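Local coordinates for protein carbonic anhydrase (Sordaria macrospora, PDB 4O1K) that probably catalyses the reversible hydration of carbon dioxide to bicarbonate, as a zinc-dependent, tetrameric beta-class carbonic anhydrase, at residues R160-N165 and G193-F198; A178-Y183 and T212-I217. All blocks are in the same frame, centred on the assembly; numbering follows the deposited sequence. Where two conformers were deposited one is given.

Contact 1: R160-N165 and G193-F198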
loop_
_atom_site.group_PDB
_atom_site.type_symbol
_atom_site.label_atom_id
_atom_site.label_comp_id
_atom_site.label_asym_id
_atom_site.label_seq_id
_atom_site.Cartn_x
_atom_site.Cartn_y
_atom_site.Cartn_z
ATOM N N ARG A 160 -7.395 -22.196 -16.400
ATOM C CA ARG A 160 -6.269 -22.744 -15.672
ATOM C C ARG A 160 -5.598 -21.629 -14.893
ATOM O O ARG A 160 -5.214 -21.833 -13.757
ATOM C CB ARG A 160 -5.267 -23.440 -16.606
ATOM C CG ARG A 160 -4.189 -24.254 -15.880
ATOM C CD ARG A 160 -4.782 -25.288 -14.895
ATOM N NE ARG A 160 -3.731 -25.929 -14.108
ATOM C CZ ARG A 160 -3.872 -26.310 -12.842
ATOM N NH1 ARG A 160 -5.023 -26.121 -12.219
ATOM N NH2 ARG A 160 -2.861 -26.868 -12.194
ATOM N N LEU A 161 -5.449 -20.453 -15.508
ATOM C CA LEU A 161 -4.884 -19.285 -14.817
ATOM C C LEU A 161 -5.705 -18.878 -13.600
ATOM O O LEU A 161 -5.156 -18.488 -12.562
ATOM C CB LEU A 161 -4.788 -18.093 -15.771
ATOM C CG LEU A 161 -4.245 -16.796 -15.166
ATOM C CD1 LEU A 161 -2.876 -17.010 -14.539
ATOM C CD2 LEU A 161 -4.189 -15.695 -16.216
ATOM N N VAL A 162 -7.023 -18.956 -13.723
ATOM C CA VAL A 162 -7.901 -18.625 -12.600
ATOM C C VAL A 162 -7.560 -19.563 -11.446
ATOM O O VAL A 162 -7.404 -19.121 -10.260
ATOM C CB VAL A 162 -9.381 -18.800 -13.006
ATOM C CG1 VAL A 162 -10.274 -18.954 -11.791
ATOM C CG2 VAL A 162 -9.845 -17.604 -13.854
ATOM N N GLU A 163 -7.400 -20.845 -11.801
ATOM C CA GLU A 163 -7.113 -21.887 -10.795
ATOM C C GLU A 163 -5.737 -21.679 -10.130
ATOM O O GLU A 163 -5.588 -21.722 -8.892
ATOM C CB GLU A 163 -7.184 -23.282 -11.450
ATOM C CG GLU A 163 -8.597 -23.624 -11.945
ATOM C CD GLU A 163 -8.659 -24.891 -12.795
ATOM O OE1 GLU A 163 -7.602 -25.488 -13.084
ATOM O OE2 GLU A 163 -9.785 -25.275 -13.171
ATOM N N LEU A 164 -4.713 -21.522 -10.952
ATOM C CA LEU A 164 -3.373 -21.261 -10.429
ATOM C C LEU A 164 -3.300 -19.998 -9.593
ATOM O O LEU A 164 -2.500 -19.910 -8.661
ATOM C CB LEU A 164 -2.368 -21.189 -11.570
ATOM C CG LEU A 164 -2.191 -22.590 -12.189
ATOM C CD1 LEU A 164 -1.467 -22.475 -13.504
ATOM C CD2 LEU A 164 -1.399 -23.449 -11.237
ATOM N N ASN A 165 -4.077 -18.984 -9.956
ATOM C CA ASN A 165 -4.126 -17.763 -9.158
ATOM C C ASN A 165 -4.679 -18.103 -7.796
ATOM O O ASN A 165 -4.127 -17.698 -6.792
ATOM C CB ASN A 165 -5.022 -16.701 -9.797
ATOM C CG ASN A 165 -4.967 -15.363 -9.060
ATOM O OD1 ASN A 165 -3.877 -14.861 -8.706
ATOM N ND2 ASN A 165 -6.144 -14.778 -8.821
ATOM N N GLY A 193 -8.671 -23.541 -1.242
ATOM C CA GLY A 193 -8.681 -22.825 -2.510
ATOM C C GLY A 193 -9.838 -23.388 -3.310
ATOM O O GLY A 193 -9.821 -24.545 -3.669
ATOM N N TRP A 194 -10.833 -22.566 -3.588
ATOM C CA TRP A 194 -12.029 -23.031 -4.290
ATOM C C TRP A 194 -12.262 -22.155 -5.500
ATOM O O TRP A 194 -11.673 -21.062 -5.615
ATOM C CB TRP A 194 -13.238 -22.954 -3.361
ATOM C CG TRP A 194 -13.192 -23.843 -2.121
ATOM C CD1 TRP A 194 -12.366 -24.918 -1.887
ATOM C CD2 TRP A 194 -14.020 -23.714 -0.949
ATOM N NE1 TRP A 194 -12.652 -25.470 -0.639
ATOM C CE2 TRP A 194 -13.651 -24.739 -0.047
ATOM C CE3 TRP A 194 -15.040 -22.825 -0.574
ATOM C CZ2 TRP A 194 -14.280 -24.907 1.205
ATOM C CZ3 TRP A 194 -15.659 -22.992 0.673
ATOM C CH2 TRP A 194 -15.267 -24.016 1.546
ATOM N N VAL A 195 -13.084 -22.630 -6.434
ATOM C CA VAL A 195 -13.390 -21.833 -7.609
ATOM C C VAL A 195 -14.866 -22.009 -7.895
ATOM O O VAL A 195 -15.347 -23.145 -7.926
ATOM C CB VAL A 195 -12.588 -22.271 -8.848
ATOM C CG1 VAL A 195 -12.937 -21.366 -10.031
ATOM C CG2 VAL A 195 -11.111 -22.179 -8.592
ATOM N N PHE A 196 -15.581 -20.894 -8.060
ATOM C CA PHE A 196 -17.008 -20.900 -8.367
ATOM C C PHE A 196 -17.208 -20.833 -9.865
ATOM O O PHE A 196 -16.420 -20.184 -10.583
ATOM C CB PHE A 196 -17.707 -19.716 -7.676
ATOM C CG PHE A 196 -19.159 -19.606 -7.986
ATOM C CD1 PHE A 196 -20.071 -20.513 -7.454
ATOM C CD2 PHE A 196 -19.630 -18.579 -8.795
ATOM C CE1 PHE A 196 -21.431 -20.405 -7.739
ATOM C CE2 PHE A 196 -20.990 -18.471 -9.092
ATOM C CZ PHE A 196 -21.886 -19.388 -8.566
ATOM N N ASN A 197 -18.267 -21.496 -10.339
ATOM C CA ASN A 197 -18.523 -21.623 -11.758
ATOM C C ASN A 197 -19.934 -21.084 -11.989
ATOM O O ASN A 197 -20.933 -21.734 -11.599
ATOM C CB ASN A 197 -18.466 -23.110 -12.170
ATOM C CG ASN A 197 -18.474 -23.310 -13.681
ATOM O OD1 ASN A 197 -18.727 -22.382 -14.452
ATOM N ND2 ASN A 197 -18.201 -24.531 -14.108
ATOM N N PHE A 198 -20.023 -19.911 -12.609
ATOM C CA PHE A 198 -21.290 -19.220 -12.818
ATOM C C PHE A 198 -22.205 -19.982 -13.780
ATOM O O PHE A 198 -23.397 -19.674 -13.878
ATOM C CB PHE A 198 -21.016 -17.828 -13.393
ATOM C CG PHE A 198 -20.408 -17.865 -14.769
ATOM C CD1 PHE A 198 -19.033 -17.890 -14.936
ATOM C CD2 PHE A 198 -21.215 -17.896 -15.899
ATOM C CE1 PHE A 198 -18.470 -17.935 -16.203
ATOM C CE2 PHE A 198 -20.663 -17.943 -17.175
ATOM C CZ PHE A 198 -19.287 -17.961 -17.326
#
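The carboxylate of Glu163, whose CG lies 4.4 Å from CG2 of Val195, is held at both oxygens. Arg160 NH1, one helical turn earlier, reaches Glu163 OE1 at 2.8 Å in a salt bridge with an N-H...O angle of 153°. It meets that oxygen on the anti side, 18° out of the carboxylate plane. Glu163 OE2 is hydrogen-bonded to Tyr113 OH, which lies in the chain between the zinc ligands His112 and Cys115. With a partner at each oxygen, rotation of the carboxylate is restricted. The guanidinium of Arg160 is fixed in turn: its NE forms a salt bridge with Glu147, and Leu164 CD2 lies 3.8 Å above its plane, toward the rim.

Between helix and strand the contact is apolar and narrow. Val162 CG1 meets Val195 CG1 at 4.0 Å, methyl against methyl, while the aliphatic part of Glu163 passes more loosely beside the second branch of Val195. CG1 of Val195 stands anti to the backbone N (chi1 -179°), which sends this methyl toward Val162 and leaves CG2 for Glu163. This is helix-on-sheet packing in the alpha/beta fold of beta-carbonic anhydrases: helix 154-174 lies against strand 190-197, which runs between strands 106-112 and 202-205. The alternation of the strand separates two environments. Val195 points to the helix, whereas its neighbours Trp194 and Phe196 pack against Phe22 and Trp28 of the second subunit, Trp194 edge-to-face with Phe22. The side chain of Val162 lies about 7 Å from the zinc ion bound by Cys56, Asp58, His112 and Cys115.

Contact 2: A178-Y183 and T212-I217; sequences ALQQSY and TILKDI
The phenol ring of Tyr183 is approached obliquely by a methyl group of Leu214, whose CD2 lies 3.7 Å from Tyr183 CD1 and 4.0 Å from Tyr183 CE1. Phe210 meets the same ring edge-to-face, and the hydroxyl is hydrogen-bonded to Glu211 at the start of the second helix, so the ring has apolar neighbours in Leu214 and Phe210 and a polar anchor at its OH. The other branch of Leu214, CD1, rests 4.1 Å from CG of Gln180. Leu214 thus inserts its forked end between two side chains a turn apart on helix 177-186; with CG anti to the backbone N (chi1 177°), the fork extends toward that helix. No hydrogen bond joins 178-183 to 212-217 directly; the Tyr183-Glu211 bond links the C-terminal helix 210-218 to the helix leading into strand 190-197. Val174, the last residue of helix 154-174, touches Leu179, Leu214 and Ile217 and so packs against both helices. The Gln180 amide, in the conformer described, is hydrogen-bonded to the backbone of Tyr221 (through NE2) and Leu223 (through OE1). Gln181 and the carbonyl of Ile217 hydrogen-bond to Asp126 and Arg142 of the third subunit.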
loop_
_atom_site.group_PDB
_atom_site.type_symbol
_atom_site.label_atom_id
_atom_site.label_comp_id
_atom_site.label_asym_id
_atom_site.label_seq_id
_atom_site.Cartn_x
_atom_site.Cartn_y
_atom_site.Cartn_z
ATOM N N ALA A 178 0.864 -14.729 11.129
ATOM C CA ALA A 178 -0.344 -15.008 11.903
ATOM C C ALA A 178 -0.773 -16.443 11.655
ATOM O O ALA A 178 -0.976 -17.232 12.606
ATOM C CB ALA A 178 -1.455 -14.049 11.492
ATOM N N LEU A 179 -0.928 -16.769 10.371
ATOM C CA LEU A 179 -1.353 -18.113 9.963
ATOM C C LEU A 179 -0.433 -19.189 10.521
ATOM O O LEU A 179 -0.898 -20.169 11.121
ATOM C CB LEU A 179 -1.397 -18.257 8.436
ATOM C CG LEU A 179 -1.848 -19.708 8.240
ATOM C CD1 LEU A 179 -3.228 -19.796 7.671
ATOM C CD2 LEU A 179 -0.858 -20.613 7.518
ATOM N N GLN A 180 0.876 -19.016 10.338
ATOM C CA GLN A 180 1.820 -20.047 10.774
ATOM C C GLN A 180 1.824 -20.241 12.286
ATOM O O GLN A 180 1.809 -21.377 12.774
ATOM C CB GLN A 180 3.244 -19.757 10.275
ATOM C CG GLN A 180 4.192 -20.909 10.595
ATOM C CD GLN A 180 5.613 -20.656 10.148
ATOM O OE1 GLN A 180 6.563 -21.141 10.768
ATOM N NE2 GLN A 180 5.770 -19.906 9.062
ATOM N N GLN A 181 1.848 -19.136 13.022
ATOM C CA GLN A 181 1.820 -19.198 14.482
ATOM C C GLN A 181 0.560 -19.905 14.972
ATOM O O GLN A 181 0.646 -20.870 15.750
ATOM C CB GLN A 181 1.917 -17.792 15.080
ATOM C CG GLN A 181 3.305 -17.146 14.931
ATOM C CD GLN A 181 3.266 -15.636 15.078
ATOM O OE1 GLN A 181 2.229 -15.004 14.856
ATOM N NE2 GLN A 181 4.397 -15.047 15.445
ATOM N N SER A 182 -0.601 -19.443 14.506
ATOM C CA SER A 182 -1.862 -20.067 14.904
ATOM C C SER A 182 -1.886 -21.550 14.552
ATOM O O SER A 182 -2.298 -22.384 15.370
ATOM C CB SER A 182 -3.065 -19.340 14.277
ATOM O OG SER A 182 -4.280 -19.787 14.873
ATOM N N TYR A 183 -1.432 -21.897 13.351
ATOM C CA TYR A 183 -1.472 -23.292 12.935
ATOM C C TYR A 183 -0.569 -24.177 13.791
ATOM O O TYR A 183 -0.967 -25.283 14.197
ATOM C CB TYR A 183 -1.139 -23.461 11.455
ATOM C CG TYR A 183 -1.426 -24.870 10.996
ATOM C CD1 TYR A 183 -0.396 -25.786 10.789
ATOM C CD2 TYR A 183 -2.733 -25.301 10.824
ATOM C CE1 TYR A 183 -0.666 -27.083 10.390
ATOM C CE2 TYR A 183 -3.011 -26.595 10.433
ATOM C CZ TYR A 183 -1.983 -27.477 10.214
ATOM O OH TYR A 183 -2.277 -28.765 9.821
ATOM N N THR A 212 1.856 -29.277 2.645
ATOM C CA THR A 212 3.078 -29.227 1.838
ATOM C C THR A 212 3.475 -27.800 1.448
ATOM O O THR A 212 4.663 -27.474 1.352
ATOM C CB THR A 212 2.974 -30.120 0.570
ATOM O OG1 THR A 212 2.026 -29.568 -0.351
ATOM C CG2 THR A 212 2.531 -31.507 0.942
ATOM N N ILE A 213 2.486 -26.938 1.230
ATOM C CA ILE A 213 2.785 -25.540 0.934
ATOM C C ILE A 213 3.525 -24.954 2.115
ATOM O O ILE A 213 4.558 -24.293 1.956
ATOM C CB ILE A 213 1.511 -24.714 0.689
ATOM C CG1 ILE A 213 0.917 -25.052 -0.671
ATOM C CG2 ILE A 213 1.825 -23.246 0.750
ATOM C CD1 ILE A 213 -0.428 -24.386 -0.911
ATOM N N LEU A 214 2.997 -25.238 3.298
ATOM C CA LEU A 214 3.567 -24.742 4.540
ATOM C C LEU A 214 5.006 -25.246 4.713
ATOM O O LEU A 214 5.895 -24.480 5.111
ATOM C CB LEU A 214 2.680 -25.152 5.722
ATOM C CG LEU A 214 3.110 -24.809 7.151
ATOM C CD1 LEU A 214 3.302 -23.306 7.341
ATOM C CD2 LEU A 214 2.105 -25.353 8.160
ATOM N N LYS A 215 5.244 -26.519 4.395
ATOM C CA LYS A 215 6.587 -27.083 4.531
ATOM C C LYS A 215 7.590 -26.413 3.587
ATOM O O LYS A 215 8.731 -26.142 3.981
ATOM C CB LYS A 215 6.574 -28.594 4.312
ATOM C CG LYS A 215 7.874 -29.256 4.722
ATOM C CD LYS A 215 7.987 -30.668 4.164
ATOM C CE LYS A 215 9.263 -31.349 4.649
ATOM N NZ LYS A 215 9.297 -32.806 4.303
ATOM N N ASP A 216 7.162 -26.140 2.353
ATOM C CA ASP A 216 8.013 -25.473 1.357
ATOM C C ASP A 216 8.398 -24.064 1.774
ATOM O O ASP A 216 9.557 -23.654 1.642
ATOM C CB ASP A 216 7.304 -25.396 0.009
ATOM C CG ASP A 216 7.113 -26.749 -0.620
ATOM O OD1 ASP A 216 7.235 -27.763 0.105
ATOM O OD2 ASP A 216 6.838 -26.797 -1.838
ATOM N N ILE A 217 7.408 -23.317 2.261
ATOM C CA ILE A 217 7.632 -21.976 2.769
ATOM C C ILE A 217 8.536 -21.996 4.006
ATOM O O ILE A 217 9.325 -21.078 4.213
ATOM C CB ILE A 217 6.296 -21.275 3.071
ATOM C CG1 ILE A 217 5.569 -20.970 1.766
ATOM C CG2 ILE A 217 6.517 -19.980 3.829
ATOM C CD1 ILE A 217 4.088 -20.664 1.935
#

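How the contacts relate
From the N-terminal side, helix 154-174 supplies the first half of contact 1, and helix 177-186, which follows it directly, the first half of contact 2. The chain then enters strand 190-197, where contact 1 closes a loop of 27 residues, and runs through strand 202-205 into helix 210-218, where contact 2 closes one of 28. The segments alternate, so the two loops cross. Contact 1 packs the long helix on the sheet near the zinc site; contact 2 packs the last helix against the helix preceding that strand. Their centres are 22 Å apart and their nearest atoms about 8 Å, without touching.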